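Local coordinates for putative xanthine dehydrogenase YAGS fad-binding subunit (Escherichia coli, PDB 5G5G), which probably forms the molybdenum-binding subunit of a periplasmic aldehyde oxidase, holding the pterin cytosine dinucleotide cofactor and its dioxothiomolybdenum centre, at residues S517-I530 with G564-T576. Residues are numbered along the deposited sequence; the frame is centred on the assembly and turned at random.
Sequences SGVYAACMKLREMI and GRLTAEESIEFGT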
ATOM      1  N   SER C 517     -30.259  -1.321   2.193  1.00 12.20           N
ATOM      2  CA  SER C 517     -31.501  -1.752   2.841  1.00 12.65           C
ATOM      3  C   SER C 517     -32.140  -0.640   3.675  1.00 13.27           C
ATOM      4  O   SER C 517     -33.355  -0.557   3.769  1.00 13.60           O
ATOM      5  CB  SER C 517     -31.329  -3.011   3.670  1.00 12.66           C
ATOM      6  OG  SER C 517     -31.028  -4.116   2.822  1.00 12.93           O
ATOM      7  N   GLY C 518     -31.332   0.193   4.327  1.00 13.18           N
ATOM      8  CA  GLY C 518     -31.951   1.300   5.068  1.00 13.63           C
ATOM      9  C   GLY C 518     -32.535   2.324   4.102  1.00 13.84           C
ATOM     10  O   GLY C 518     -33.564   2.911   4.366  1.00 14.43           O
ATOM     11  N   VAL C 519     -31.873   2.535   2.965  1.00 13.61           N
ATOM     12  CA  VAL C 519     -32.446   3.407   1.927  1.00 14.37           C
ATOM     13  C   VAL C 519     -33.739   2.793   1.385  1.00 14.61           C
ATOM     14  O   VAL C 519     -34.770   3.490   1.263  1.00 15.19           O
ATOM     15  CB  VAL C 519     -31.397   3.721   0.791  1.00 13.72           C
ATOM     16  CG1 VAL C 519     -32.069   4.396  -0.416  1.00 14.38           C
ATOM     17  CG2 VAL C 519     -30.275   4.544   1.341  1.00 13.81           C
ATOM     18  N   TYR C 520     -33.747   1.479   1.187  1.00 14.67           N
ATOM     19  CA  TYR C 520     -34.970   0.759   0.842  1.00 15.25           C
ATOM     20  C   TYR C 520     -36.107   1.085   1.820  1.00 15.86           C
ATOM     21  O   TYR C 520     -37.234   1.431   1.417  1.00 15.83           O
ATOM     22  CB  TYR C 520     -34.713  -0.758   0.786  1.00 15.30           C
ATOM     23  CG  TYR C 520     -35.928  -1.583   0.469  1.00 16.30           C
ATOM     24  CD1 TYR C 520     -36.857  -1.934   1.462  1.00 16.98           C
ATOM     25  CD2 TYR C 520     -36.203  -1.958  -0.851  1.00 16.72           C
ATOM     26  CE1 TYR C 520     -37.990  -2.663   1.166  1.00 18.01           C
ATOM     27  CE2 TYR C 520     -37.330  -2.702  -1.155  1.00 17.61           C
ATOM     28  CZ  TYR C 520     -38.227  -3.046  -0.145  1.00 18.38           C
ATOM     29  OH  TYR C 520     -39.354  -3.773  -0.464  1.00 20.19           O
ATOM     30  N   ALA C 521     -35.802   1.003   3.111  1.00 15.65           N
ATOM     31  CA  ALA C 521     -36.806   1.236   4.142  1.00 16.01           C
ATOM     32  C   ALA C 521     -37.320   2.656   4.070  1.00 16.43           C
ATOM     33  O   ALA C 521     -38.533   2.870   4.095  1.00 16.82           O
ATOM     34  CB  ALA C 521     -36.221   0.929   5.497  1.00 16.15           C
ATOM     35  N   ALA C 522     -36.404   3.617   3.925  1.00 15.94           N
ATOM     36  CA  ALA C 522     -36.786   5.039   3.826  1.00 16.88           C
ATOM     37  C   ALA C 522     -37.623   5.298   2.546  1.00 17.49           C
ATOM     38  O   ALA C 522     -38.649   5.972   2.593  1.00 18.02           O
ATOM     39  CB  ALA C 522     -35.590   5.959   3.917  1.00 16.71           C
ATOM     40  N   CYS C 523     -37.214   4.682   1.439  1.00 17.65           N
ATOM     41  CA  CYS C 523     -37.922   4.858   0.198  1.00 18.54           C
ATOM     42  C   CYS C 523     -39.316   4.232   0.234  1.00 19.25           C
ATOM     43  O   CYS C 523     -40.209   4.757  -0.414  1.00 19.48           O
ATOM     44  CB  CYS C 523     -37.126   4.345  -1.002  1.00 18.38           C
ATOM     45  SG  CYS C 523     -35.679   5.317  -1.387  1.00 18.42           S
ATOM     46  N   MET C 524     -39.517   3.132   0.956  1.00 19.72           N
ATOM     47  CA  MET C 524     -40.838   2.524   1.030  1.00 21.02           C
ATOM     48  C   MET C 524     -41.789   3.473   1.766  1.00 21.59           C
ATOM     49  O   MET C 524     -42.943   3.672   1.330  1.00 21.22           O
ATOM     50  CB  MET C 524     -40.833   1.177   1.734  1.00 22.01           C
ATOM     51  CG  MET C 524     -40.277   0.061   0.877  1.00 23.01           C
ATOM     52  SD  MET C 524     -41.301  -0.240  -0.614  1.00 26.48           S
ATOM     53  CE  MET C 524     -42.805  -0.879   0.056  1.00 27.63           C
ATOM     54  N   LYS C 525     -41.278   4.135   2.815  1.00 20.86           N
ATOM     55  CA  LYS C 525     -42.072   5.165   3.484  1.00 22.10           C
ATOM     56  C   LYS C 525     -42.319   6.383   2.568  1.00 21.69           C
ATOM     57  O   LYS C 525     -43.448   6.920   2.496  1.00 21.89           O
ATOM     58  CB  LYS C 525     -41.404   5.579   4.792  1.00 23.06           C
ATOM     59  CG  LYS C 525     -42.114   6.660   5.590  1.00 24.67           C
ATOM     60  CD  LYS C 525     -43.445   6.199   6.132  1.00 27.16           C
ATOM     61  CE  LYS C 525     -44.040   7.336   6.930  1.00 30.31           C
ATOM     62  NZ  LYS C 525     -45.196   6.844   7.738  1.00 33.48           N
ATOM     63  N   LEU C 526     -41.300   6.790   1.835  1.00 20.45           N
ATOM     64  CA  LEU C 526     -41.441   7.940   0.934  1.00 20.67           C
ATOM     65  C   LEU C 526     -42.448   7.646  -0.177  1.00 21.00           C
ATOM     66  O   LEU C 526     -43.247   8.517  -0.532  1.00 21.64           O
ATOM     67  CB  LEU C 526     -40.091   8.362   0.367  1.00 19.96           C
ATOM     68  CG  LEU C 526     -40.025   9.586  -0.543  1.00 20.24           C
ATOM     69  CD1 LEU C 526     -40.622  10.802   0.132  1.00 21.30           C
ATOM     70  CD2 LEU C 526     -38.580   9.828  -0.920  1.00 19.81           C
ATOM     71  N   ARG C 527     -42.455   6.413  -0.663  1.00 20.77           N
ATOM     72  CA  ARG C 527     -43.462   6.000  -1.641  1.00 21.61           C
ATOM     73  C   ARG C 527     -44.867   6.118  -1.059  1.00 22.81           C
ATOM     74  O   ARG C 527     -45.756   6.582  -1.749  1.00 24.21           O
ATOM     75  CB  ARG C 527     -43.220   4.582  -2.178  1.00 21.21           C
ATOM     76  CG  ARG C 527     -42.058   4.487  -3.169  1.00 20.71           C
ATOM     77  CD  ARG C 527     -41.502   3.072  -3.210  1.00 20.05           C
ATOM     78  NE  ARG C 527     -42.526   2.154  -3.735  1.00 20.86           N
ATOM     79  CZ  ARG C 527     -42.519   1.534  -4.915  1.00 21.17           C
ATOM     80  NH1 ARG C 527     -41.523   1.689  -5.796  1.00 21.09           N
ATOM     81  NH2 ARG C 527     -43.540   0.727  -5.210  1.00 22.11           N
ATOM     82  N   GLU C 528     -45.056   5.688   0.188  1.00 23.12           N
ATOM     83  CA  GLU C 528     -46.339   5.861   0.876  0.53 24.68           C
ATOM     84  C   GLU C 528     -46.740   7.328   0.965  1.00 24.91           C
ATOM     85  O   GLU C 528     -47.887   7.667   0.714  1.00 25.24           O
ATOM     86  CB  GLU C 528     -46.326   5.217   2.267  0.53 25.55           C
ATOM     87  CG  GLU C 528     -46.242   3.702   2.226  0.53 26.47           C
ATOM     88  CD  GLU C 528     -46.435   3.068   3.589  0.53 27.92           C
ATOM     89  OE1 GLU C 528     -47.615   2.969   4.057  0.53 30.28           O
ATOM     90  OE2 GLU C 528     -45.411   2.697   4.181  0.53 28.17           O
ATOM     91  N   MET C 529     -45.795   8.188   1.315  1.00 24.63           N
ATOM     92  CA  MET C 529     -46.056   9.631   1.426  1.00 25.25           C
ATOM     93  C   MET C 529     -46.405  10.260   0.066  1.00 25.19           C
ATOM     94  O   MET C 529     -47.321  11.116  -0.043  1.00 25.51           O
ATOM     95  CB  MET C 529     -44.879  10.345   2.053  1.00 25.47           C
ATOM     96  CG  MET C 529     -44.570   9.918   3.476  1.00 25.80           C
ATOM     97  SD  MET C 529     -42.991  10.553   4.045  1.00 26.48           S
ATOM     98  CE  MET C 529     -43.330  12.311   4.070  1.00 27.33           C
ATOM     99  N   ILE C 530     -45.702   9.826  -0.980  1.00 24.12           N
ATOM    100  CA  ILE C 530     -46.029  10.284  -2.318  1.00 24.51           C
ATOM    101  C   ILE C 530     -47.440   9.835  -2.705  1.00 25.22           C
ATOM    102  O   ILE C 530     -48.265  10.655  -3.097  1.00 26.72           O
ATOM    103  CB  ILE C 530     -44.961   9.860  -3.359  1.00 23.73           C
ATOM    104  CG1 ILE C 530     -43.641  10.533  -3.047  1.00 23.18           C
ATOM    105  CG2 ILE C 530     -45.414  10.231  -4.776  1.00 24.20           C
ATOM    106  CD1 ILE C 530     -42.448   9.802  -3.656  1.00 22.23           C
ATOM    107  N   GLY C 564     -44.590  21.131  -1.094  1.00 43.18           N
ATOM    108  CA  GLY C 564     -43.323  21.228  -0.386  1.00 39.62           C
ATOM    109  C   GLY C 564     -42.643  19.867  -0.445  1.00 35.88           C
ATOM    110  O   GLY C 564     -43.263  18.884  -0.831  1.00 32.44           O
ATOM    111  N   ARG C 565     -41.376  19.826  -0.082  1.00 34.42           N
ATOM    112  CA  ARG C 565     -40.602  18.558  -0.193  1.00 33.48           C
ATOM    113  C   ARG C 565     -41.168  17.479   0.745  1.00 31.75           C
ATOM    114  O   ARG C 565     -41.871  17.798   1.716  1.00 30.48           O
ATOM    115  CB  ARG C 565     -39.103  18.792  -0.064  1.00 35.03           C
ATOM    116  CG  ARG C 565     -38.471  19.006   1.289  1.00 37.79           C
ATOM    117  CD  ARG C 565     -36.957  18.998   1.058  1.00 38.54           C
ATOM    118  NE  ARG C 565     -36.177  19.155   2.266  1.00 42.31           N
ATOM    119  CZ  ARG C 565     -34.871  18.890   2.376  1.00 46.66           C
ATOM    120  NH1 ARG C 565     -34.156  18.423   1.333  1.00 47.37           N
ATOM    121  NH2 ARG C 565     -34.249  19.095   3.543  1.00 48.84           N
ATOM    122  N   LEU C 566     -40.985  16.210   0.359  1.00 28.68           N
ATOM    123  CA  LEU C 566     -41.445  15.087   1.156  1.00 27.14           C
ATOM    124  C   LEU C 566     -40.210  14.379   1.693  1.00 25.37           C
ATOM    125  O   LEU C 566     -39.265  14.097   0.920  1.00 23.72           O
ATOM    126  CB  LEU C 566     -42.311  14.152   0.327  1.00 27.17           C
ATOM    127  CG  LEU C 566     -43.670  14.694  -0.121  1.00 28.19           C
ATOM    128  CD1 LEU C 566     -44.316  13.782  -1.169  1.00 28.34           C
ATOM    129  CD2 LEU C 566     -44.618  14.935   1.067  1.00 29.02           C
ATOM    130  N   THR C 567     -40.194  14.125   3.010  1.00 24.14           N
ATOM    131  CA  THR C 567     -39.023  13.586   3.676  1.00 23.23           C
ATOM    132  C   THR C 567     -39.390  12.339   4.477  1.00 22.54           C
ATOM    133  O   THR C 567     -40.353  12.368   5.248  1.00 23.02           O
ATOM    134  CB  THR C 567     -38.403  14.628   4.640  1.00 23.86           C
ATOM    135  OG1 THR C 567     -37.947  15.745   3.879  1.00 23.48           O
ATOM    136  CG2 THR C 567     -37.231  14.035   5.423  1.00 23.46           C
ATOM    137  N   ALA C 568     -38.635  11.261   4.281  1.00 21.19           N
ATOM    138  CA  ALA C 568     -38.808  10.031   5.014  1.00 20.67           C
ATOM    139  C   ALA C 568     -37.506   9.723   5.701  1.00 19.82           C
ATOM    140  O   ALA C 568     -36.444   9.901   5.110  1.00 19.26           O
ATOM    141  CB  ALA C 568     -39.196   8.906   4.075  1.00 21.10           C
ATOM    142  N   GLU C 569     -37.571   9.248   6.928  1.00 19.97           N
ATOM    143  CA  GLU C 569     -36.382   8.816   7.661  1.00 20.30           C
ATOM    144  C   GLU C 569     -36.713   7.517   8.350  1.00 19.86           C
ATOM    145  O   GLU C 569     -37.640   7.456   9.179  1.00 20.33           O
ATOM    146  CB  GLU C 569     -35.974   9.852   8.685  1.00 21.42           C
ATOM    147  CG  GLU C 569     -34.759   9.435   9.475  1.00 22.21           C
ATOM    148  CD  GLU C 569     -34.172  10.573  10.261  1.00 23.82           C
ATOM    149  OE1 GLU C 569     -34.461  11.750   9.983  1.00 25.33           O
ATOM    150  OE2 GLU C 569     -33.420  10.274  11.170  1.00 25.01           O
ATOM    151  N   GLU C 570     -36.014   6.473   7.964  1.00 18.94           N
ATOM    152  CA  GLU C 570     -36.291   5.142   8.507  1.00 19.53           C
ATOM    153  C   GLU C 570     -35.012   4.335   8.625  1.00 18.57           C
ATOM    154  O   GLU C 570     -34.034   4.624   8.004  1.00 17.43           O
ATOM    155  CB  GLU C 570     -37.273   4.360   7.597  1.00 20.06           C
ATOM    156  CG  GLU C 570     -38.621   4.998   7.349  1.00 21.17           C
ATOM    157  CD  GLU C 570     -39.561   5.010   8.540  1.00 22.80           C
ATOM    158  OE1 GLU C 570     -39.509   4.065   9.356  1.00 24.08           O
ATOM    159  OE2 GLU C 570     -40.396   5.929   8.599  1.00 22.93           O
ATOM    160  N   SER C 571     -35.106   3.269   9.396  1.00 19.59           N
ATOM    161  CA  SER C 571     -34.068   2.284   9.510  1.00 19.54           C
ATOM    162  C   SER C 571     -34.610   0.888   9.211  1.00 19.37           C
ATOM    163  O   SER C 571     -35.802   0.627   9.356  1.00 19.93           O
ATOM    164  CB  SER C 571     -33.491   2.289  10.914  1.00 20.80           C
ATOM    165  OG  SER C 571     -32.784   3.505  11.126  1.00 23.13           O
ATOM    166  N   ILE C 572     -33.690   0.035   8.796  1.00 18.18           N
ATOM    167  CA  ILE C 572     -33.908  -1.390   8.774  1.00 18.85           C
ATOM    168  C   ILE C 572     -33.254  -2.052   9.970  1.00 19.17           C
ATOM    169  O   ILE C 572     -32.087  -1.747  10.308  1.00 18.41           O
ATOM    170  CB  ILE C 572     -33.456  -1.981   7.449  1.00 18.91           C
ATOM    171  CG1 ILE C 572     -33.912  -3.440   7.386  1.00 20.70           C
ATOM    172  CG2 ILE C 572     -31.970  -1.863   7.192  1.00 18.16           C
ATOM    173  CD1 ILE C 572     -34.422  -3.866   6.073  1.00 21.76           C
ATOM    174  N   GLU C 573     -33.978  -2.995  10.569  1.00 20.91           N
ATOM    175  CA  GLU C 573     -33.477  -3.826  11.655  1.00 22.57           C
ATOM    176  C   GLU C 573     -33.671  -5.256  11.251  1.00 21.81           C
ATOM    177  O   GLU C 573     -34.579  -5.546  10.491  1.00 21.46           O
ATOM    178  CB  GLU C 573     -34.311  -3.611  12.915  1.00 26.53           C
ATOM    179  CG  GLU C 573     -34.243  -2.212  13.475  1.00 30.61           C
ATOM    180  CD  GLU C 573     -34.996  -2.116  14.785  1.00 34.54           C
ATOM    181  OE1 GLU C 573     -36.144  -2.590  14.834  1.00 39.12           O
ATOM    182  OE2 GLU C 573     -34.432  -1.583  15.741  1.00 38.12           O
ATOM    183  N   PHE C 574     -32.837  -6.130  11.791  1.00 21.49           N
ATOM    184  CA  PHE C 574     -32.820  -7.546  11.392  1.00 21.61           C
ATOM    185  C   PHE C 574     -33.164  -8.472  12.532  1.00 24.22           C
ATOM    186  O   PHE C 574     -32.688  -8.303  13.627  1.00 27.45           O
ATOM    187  CB  PHE C 574     -31.476  -7.900  10.794  1.00 20.50           C
ATOM    188  CG  PHE C 574     -31.188  -7.181   9.518  1.00 19.39           C
ATOM    189  CD1 PHE C 574     -31.629  -7.685   8.305  1.00 19.21           C
ATOM    190  CD2 PHE C 574     -30.551  -5.945   9.528  1.00 19.14           C
ATOM    191  CE1 PHE C 574     -31.400  -6.981   7.107  1.00 19.08           C
ATOM    192  CE2 PHE C 574     -30.304  -5.236   8.339  1.00 18.85           C
ATOM    193  CZ  PHE C 574     -30.730  -5.768   7.127  1.00 19.20           C
ATOM    194  N   GLY C 575     -34.048  -9.424  12.274  1.00 24.86           N
ATOM    195  CA  GLY C 575     -34.491 -10.421  13.274  1.00 27.42           C
ATOM    196  C   GLY C 575     -33.565 -11.631  13.281  1.00 27.36           C
ATOM    197  O   GLY C 575     -32.372 -11.486  13.134  1.00 30.63           O
ATOM    198  N   THR C 576     -34.131 -12.817  13.400  1.00 27.90           N
ATOM    199  CA  THR C 576     -33.378 -14.044  13.634  1.00 27.94           C
ATOM    200  C   THR C 576     -33.041 -14.900  12.406  1.00 25.54           C
ATOM    201  O   THR C 576     -32.643 -16.053  12.585  1.00 24.90           O
ATOM    202  CB  THR C 576     -34.155 -14.953  14.608  1.00 30.87           C
ATOM    203  OG1 THR C 576     -35.438 -15.286  14.061  1.00 32.49           O
ATOM    204  CG2 THR C 576     -34.355 -14.260  15.925  1.00 34.11           C
TER
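Ala-568 and Ala-522 meet where helix 511-534 packs on one face of a mixed beta-sheet, helix-on-sheet packing within the molybdopterin cofactor-binding domain. The N-to-C directions of helix and strand 566-574 differ by 131°, roughly antiparallel but oblique, and the strand pairs with strand 447-453 along one edge. Small residues suit the close approach: Ala-568 CB presses on Ala-522 O at 3.3 Å. Ile-572 CG2 rests 3.6 Å from Gly-518 N, against bare backbone. CG1 of Ile-572 lies anti to the backbone N (chi1 -171°), which turns CG2 to the helix backbone; CD1 lies beside Ser-517 CB. The hydroxyl of Ser-517 bonds instead to Asn-513 O, one turn back. Farther along, Leu-526 CD1 lies 3.8 Å from Leu-566 CB, and Leu-566 CD1 meets Ile-530 CG1, branched chains filling the wider gap.

The solvent side is looser. Lys-525 lays its aliphatic part across Glu-570, CG 3.5 Å from OE2, but NZ stays 5.0 Å from that oxygen, so any attraction is long-range. Met-529, unbranched and flexible, forms the close-packed border of this open side. Replacing it with alanine removes SD and CE, and is likely to open a gap beside the Thr-567 carbonyl and Ala-568 and leave Leu-566 CD2 without its methyl neighbour. The bend at chi3 (66°) turns CE onto that carbonyl, 3.2 Å from Thr-567 O.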